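PDB 5I20: aromatic amino acid exporter YddG from Starkeya novella, which exports a broad range of amino acids, including threonine, methionine, lysine and glutamate, across the bacterial inner membrane. Local coordinates for residues 16-30 against 209-221. Sequence-based numbering, arbitrary orientation.
With OLC ((2R)-2,3-dihydroxypropyl (9Z)-octadec-9-enoate), chain G.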
loop_
_atom_site.group_PDB
_atom_site.type_symbol
_atom_site.label_atom_id
_atom_site.label_comp_id
_atom_site.label_asym_id
_atom_site.label_seq_id
_atom_site.Cartn_x
_atom_site.Cartn_y
_atom_site.Cartn_z
ATOM N N LEU A 16 7.914 -2.833 4.093
ATOM C CA LEU A 16 7.493 -4.160 3.652
ATOM C C LEU A 16 6.858 -4.119 2.261
ATOM O O LEU A 16 7.040 -5.040 1.468
ATOM C CB LEU A 16 6.525 -4.781 4.667
ATOM C CG LEU A 16 7.160 -5.268 5.976
ATOM C CD1 LEU A 16 6.095 -5.601 7.007
ATOM C CD2 LEU A 16 8.058 -6.477 5.730
ATOM N N TRP A 17 6.129 -3.049 1.962
ATOM C CA TRP A 17 5.511 -2.898 0.645
ATOM C C TRP A 17 6.553 -2.589 -0.428
ATOM O O TRP A 17 6.302 -2.773 -1.616
ATOM C CB TRP A 17 4.436 -1.810 0.678
ATOM C CG TRP A 17 3.253 -2.190 1.517
ATOM C CD1 TRP A 17 2.789 -3.451 1.755
ATOM C CD2 TRP A 17 2.395 -1.302 2.245
ATOM N NE1 TRP A 17 1.689 -3.405 2.577
ATOM C CE2 TRP A 17 1.428 -2.097 2.896
ATOM C CE3 TRP A 17 2.349 0.086 2.409
ATOM C CZ2 TRP A 17 0.427 -1.550 3.698
ATOM C CZ3 TRP A 17 1.354 0.628 3.203
ATOM C CH2 TRP A 17 0.407 -0.190 3.838
ATOM N N SER A 18 7.725 -2.131 -0.001
ATOM C CA SER A 18 8.825 -1.864 -0.922
ATOM C C SER A 18 9.404 -3.154 -1.507
ATOM O O SER A 18 10.052 -3.126 -2.556
ATOM C CB SER A 18 9.935 -1.072 -0.221
ATOM O OG SER A 18 9.447 0.151 0.306
ATOM N N THR A 19 9.173 -4.280 -0.832
ATOM C CA THR A 19 9.738 -5.560 -1.267
ATOM C C THR A 19 8.846 -6.307 -2.265
ATOM O O THR A 19 9.204 -7.390 -2.726
ATOM C CB THR A 19 10.009 -6.506 -0.069
ATOM O OG1 THR A 19 8.765 -6.980 0.469
ATOM C CG2 THR A 19 10.799 -5.796 1.021
ATOM N N LEU A 20 7.694 -5.727 -2.594
ATOM C CA LEU A 20 6.715 -6.376 -3.468
ATOM C C LEU A 20 7.261 -6.747 -4.842
ATOM O O LEU A 20 7.058 -7.867 -5.316
ATOM C CB LEU A 20 5.490 -5.477 -3.643
ATOM C CG LEU A 20 4.511 -5.448 -2.471
ATOM C CD1 LEU A 20 3.362 -4.493 -2.749
ATOM C CD2 LEU A 20 3.997 -6.848 -2.189
ATOM N N ALA A 21 7.948 -5.804 -5.482
ATOM C CA ALA A 21 8.468 -6.011 -6.831
ATOM C C ALA A 21 9.511 -7.128 -6.870
ATOM O O ALA A 21 9.731 -7.745 -7.910
ATOM C CB ALA A 21 9.059 -4.720 -7.374
ATOM N N LEU A 22 10.145 -7.383 -5.733
ATOM C CA LEU A 22 11.176 -8.408 -5.638
ATOM C C LEU A 22 10.572 -9.808 -5.715
ATOM O O LEU A 22 11.169 -10.720 -6.284
ATOM C CB LEU A 22 11.967 -8.245 -4.339
ATOM C CG LEU A 22 13.495 -8.250 -4.433
ATOM C CD1 LEU A 22 14.110 -8.127 -3.046
ATOM C CD2 LEU A 22 14.005 -9.498 -5.137
ATOM N N ALA A 23 9.383 -9.971 -5.142
ATOM C CA ALA A 23 8.727 -11.274 -5.092
ATOM C C ALA A 23 7.706 -11.445 -6.215
ATOM O O ALA A 23 7.196 -12.544 -6.438
ATOM C CB ALA A 23 8.058 -11.473 -3.738
ATOM N N THR A 24 7.408 -10.355 -6.914
ATOM C CA THR A 24 6.478 -10.384 -8.038
ATOM C C THR A 24 7.016 -11.270 -9.158
ATOM O O THR A 24 6.268 -12.013 -9.797
ATOM C CB THR A 24 6.209 -8.961 -8.578
ATOM O OG1 THR A 24 5.361 -8.256 -7.664
ATOM C CG2 THR A 24 5.535 -9.008 -9.943
ATOM N N SER A 25 8.325 -11.200 -9.377
ATOM C CA SER A 25 8.973 -12.000 -10.406
ATOM C C SER A 25 8.942 -13.488 -10.065
ATOM O O SER A 25 8.915 -14.336 -10.957
ATOM C CB SER A 25 10.418 -11.538 -10.606
ATOM N N SER A 26 8.939 -13.799 -8.771
ATOM C CA SER A 26 8.956 -15.186 -8.312
ATOM C C SER A 26 7.566 -15.817 -8.325
ATOM O O SER A 26 7.426 -17.028 -8.165
ATOM C CB SER A 26 9.547 -15.274 -6.904
ATOM O OG SER A 26 10.864 -14.753 -6.862
ATOM N N THR A 27 6.542 -14.989 -8.504
ATOM C CA THR A 27 5.165 -15.470 -8.536
ATOM C C THR A 27 4.923 -16.320 -9.775
ATOM O O THR A 27 4.341 -17.404 -9.696
ATOM C CB THR A 27 4.162 -14.295 -8.499
ATOM O OG1 THR A 27 3.953 -13.890 -7.141
ATOM C CG2 THR A 27 2.826 -14.697 -9.103
ATOM N N GLY A 28 5.386 -15.827 -10.917
ATOM C CA GLY A 28 5.224 -16.534 -12.171
ATOM C C GLY A 28 3.918 -16.186 -12.854
ATOM O O GLY A 28 3.575 -15.013 -13.004
ATOM N N ALA A 29 3.185 -17.214 -13.266
ATOM C CA ALA A 29 1.932 -17.021 -13.982
ATOM C C ALA A 29 0.734 -17.169 -13.052
ATOM O O ALA A 29 -0.392 -17.371 -13.509
ATOM C CB ALA A 29 1.829 -18.001 -15.137
ATOM N N VAL A 30 0.979 -17.071 -11.749
ATOM C CA VAL A 30 -0.096 -17.162 -10.768
ATOM C C VAL A 30 -0.946 -15.897 -10.786
ATOM O O VAL A 30 -0.449 -14.805 -10.508
ATOM C CB VAL A 30 0.441 -17.387 -9.344
ATOM C CG1 VAL A 30 -0.706 -17.382 -8.343
ATOM C CG2 VAL A 30 1.227 -18.689 -9.270
ATOM N N GLU A 209 8.020 -21.264 -6.169
ATOM C CA GLU A 209 7.066 -20.162 -6.217
ATOM C C GLU A 209 6.306 -20.056 -4.900
ATOM O O GLU A 209 5.845 -18.980 -4.525
ATOM C CB GLU A 209 6.087 -20.338 -7.380
ATOM C CG GLU A 209 6.720 -20.216 -8.756
ATOM C CD GLU A 209 5.719 -20.415 -9.875
ATOM O OE1 GLU A 209 4.589 -20.866 -9.589
ATOM O OE2 GLU A 209 6.058 -20.119 -11.040
ATOM N N TRP A 210 6.187 -21.179 -4.198
ATOM C CA TRP A 210 5.474 -21.212 -2.927
ATOM C C TRP A 210 6.170 -20.392 -1.845
ATOM O O TRP A 210 5.514 -19.816 -0.980
ATOM C CB TRP A 210 5.300 -22.654 -2.449
ATOM C CG TRP A 210 4.024 -23.282 -2.909
ATOM C CD1 TRP A 210 3.883 -24.266 -3.844
ATOM C CD2 TRP A 210 2.701 -22.964 -2.460
ATOM N NE1 TRP A 210 2.555 -24.583 -4.002
ATOM C CE2 TRP A 210 1.810 -23.798 -3.164
ATOM C CE3 TRP A 210 2.186 -22.056 -1.530
ATOM C CZ2 TRP A 210 0.433 -23.751 -2.967
ATOM C CZ3 TRP A 210 0.819 -22.012 -1.337
ATOM C CH2 TRP A 210 -0.042 -22.853 -2.052
ATOM N N LEU A 211 7.497 -20.340 -1.894
ATOM C CA LEU A 211 8.265 -19.628 -0.879
ATOM C C LEU A 211 8.038 -18.121 -0.968
ATOM O O LEU A 211 8.050 -17.421 0.044
ATOM C CB LEU A 211 9.754 -19.953 -1.012
ATOM C CG LEU A 211 10.646 -19.579 0.174
ATOM C CD1 LEU A 211 9.958 -19.911 1.490
ATOM C CD2 LEU A 211 11.980 -20.304 0.075
ATOM N N ALA A 212 7.826 -17.628 -2.183
ATOM C CA ALA A 212 7.524 -16.218 -2.389
ATOM C C ALA A 212 6.123 -15.904 -1.881
ATOM O O ALA A 212 5.888 -14.850 -1.288
ATOM C CB ALA A 212 7.653 -15.853 -3.857
ATOM N N VAL A 213 5.198 -16.826 -2.123
ATOM C CA VAL A 213 3.826 -16.689 -1.653
ATOM C C VAL A 213 3.790 -16.525 -0.137
ATOM O O VAL A 213 3.119 -15.634 0.384
ATOM C CB VAL A 213 2.967 -17.903 -2.058
ATOM C CG1 VAL A 213 1.581 -17.810 -1.442
ATOM C CG2 VAL A 213 2.877 -18.009 -3.572
ATOM N N VAL A 214 4.527 -17.381 0.562
ATOM C CA VAL A 214 4.573 -17.336 2.019
ATOM C C VAL A 214 5.209 -16.035 2.512
ATOM O O VAL A 214 4.749 -15.444 3.487
ATOM C CB VAL A 214 5.345 -18.541 2.591
ATOM C CG1 VAL A 214 5.391 -18.480 4.108
ATOM C CG2 VAL A 214 4.703 -19.838 2.133
ATOM N N ALA A 215 6.258 -15.590 1.826
ATOM C CA ALA A 215 6.940 -14.349 2.181
ATOM C C ALA A 215 5.999 -13.156 2.063
ATOM O O ALA A 215 5.953 -12.299 2.947
ATOM C CB ALA A 215 8.163 -14.143 1.304
ATOM N N LEU A 216 5.254 -13.111 0.964
ATOM C CA LEU A 216 4.263 -12.065 0.747
ATOM C C LEU A 216 3.193 -12.104 1.833
ATOM O O LEU A 216 2.766 -11.067 2.334
ATOM C CB LEU A 216 3.616 -12.213 -0.632
ATOM C CG LEU A 216 4.482 -11.962 -1.867
ATOM C CD1 LEU A 216 3.679 -12.206 -3.137
ATOM C CD2 LEU A 216 5.041 -10.548 -1.852
ATOM N N GLY A 217 2.770 -13.312 2.195
ATOM C CA GLY A 217 1.726 -13.495 3.186
ATOM C C GLY A 217 2.125 -13.069 4.585
ATOM O O GLY A 217 1.320 -12.502 5.320
ATOM N N ILE A 218 3.371 -13.344 4.958
ATOM C CA ILE A 218 3.859 -13.004 6.290
ATOM C C ILE A 218 4.270 -11.533 6.391
ATOM O O ILE A 218 3.950 -10.859 7.368
ATOM C CB ILE A 218 5.056 -13.889 6.691
ATOM C CG1 ILE A 218 4.660 -15.367 6.654
ATOM C CG2 ILE A 218 5.563 -13.515 8.075
ATOM C CD1 ILE A 218 5.769 -16.304 7.081
ATOM N N GLY A 219 4.969 -11.039 5.374
ATOM C CA GLY A 219 5.520 -9.696 5.406
ATOM C C GLY A 219 4.584 -8.596 4.940
ATOM O O GLY A 219 3.907 -7.967 5.755
ATOM N N PRO A 220 4.545 -8.351 3.621
ATOM C CA PRO A 220 3.735 -7.293 3.001
ATOM C C PRO A 220 2.233 -7.416 3.267
ATOM O O PRO A 220 1.467 -6.554 2.833
ATOM C CB PRO A 220 4.031 -7.465 1.508
ATOM C CG PRO A 220 5.374 -8.103 1.463
ATOM C CD PRO A 220 5.394 -9.039 2.634
ATOM N N VAL A 221 1.820 -8.473 3.963
ATOM C CA VAL A 221 0.422 -8.647 4.337
ATOM C C VAL A 221 0.280 -8.936 5.829
ATOM O O VAL A 221 -0.383 -8.195 6.557
ATOM C CB VAL A 221 -0.245 -9.787 3.538
ATOM C CG1 VAL A 221 -1.644 -10.051 4.065
ATOM C CG2 VAL A 221 -0.286 -9.452 2.054
HETATM C C10 OLC G . -0.762 0.049 -0.773
HETATM C C9 OLC G . -0.304 -1.102 0.054
HETATM C C11 OLC G . -1.859 -0.156 -1.757
HETATM C C8 OLC G . -0.925 -2.444 -0.125
HETATM C C16 OLC G . 0.511 -0.154 -6.223
HETATM C C12 OLC G . -1.693 0.784 -2.902
HETATM C C7 OLC G . -0.040 -3.324 -0.940
HETATM C C15 OLC G . -0.941 -0.450 -6.041
HETATM C C13 OLC G . -2.310 0.192 -4.124
HETATM C C6 OLC G . -0.660 -4.676 -1.070
HETATM C C14 OLC G . -1.605 0.688 -5.339
HETATM C C5 OLC G . -0.863 -4.998 -2.512
HETATM C C4 OLC G . -1.092 -6.464 -2.678
HETATM C C3 OLC G . -1.094 -6.811 -4.129
HETATM C C2 OLC G . -1.116 -8.294 -4.286
#
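Helix 20-27 runs roughly antiparallel to helix 209-221, at 148° between directions and 8.6 Å between axes. The indole of Trp17 donates from NE1 to Pro220 O at 3.2 Å. This bond is bent at the hydrogen (135°), but the acceptor lies in the ring plane. One face of the indole carries the acyl chain of a monoolein, with OLC C9 over the ring centre. The Pro220 ring packs on Leu16 and Leu20: CG lies near Leu16 O, and CB meets Leu20 CD2 at 3.7 Å. With chi1 71°, Thr19 turns OG1 back to Leu16 O, 2.8 Å away, a carbonyl that Thr19 N also uses. Leu20 and Leu216 cross at about a right angle, and Leu216 CD2 also reaches Ala23 CB at 3.7 Å. Beyond, the small Ala23 and Ser26 lie against Ala212. The extended Glu209 lays CG against Ser26 O at 3.3 Å; its OE1 accepts a hydrogen bond from Val206 N. At this end Gly28, with positive phi, leaves the helix. Two broken transmembrane helices meet here: one broken by a type I turn from Trp17 to Leu20, the other kinked at Pro220. They come from the two EamA regions of a DMT transporter, whose inverted repeats enclose a central substrate cavity.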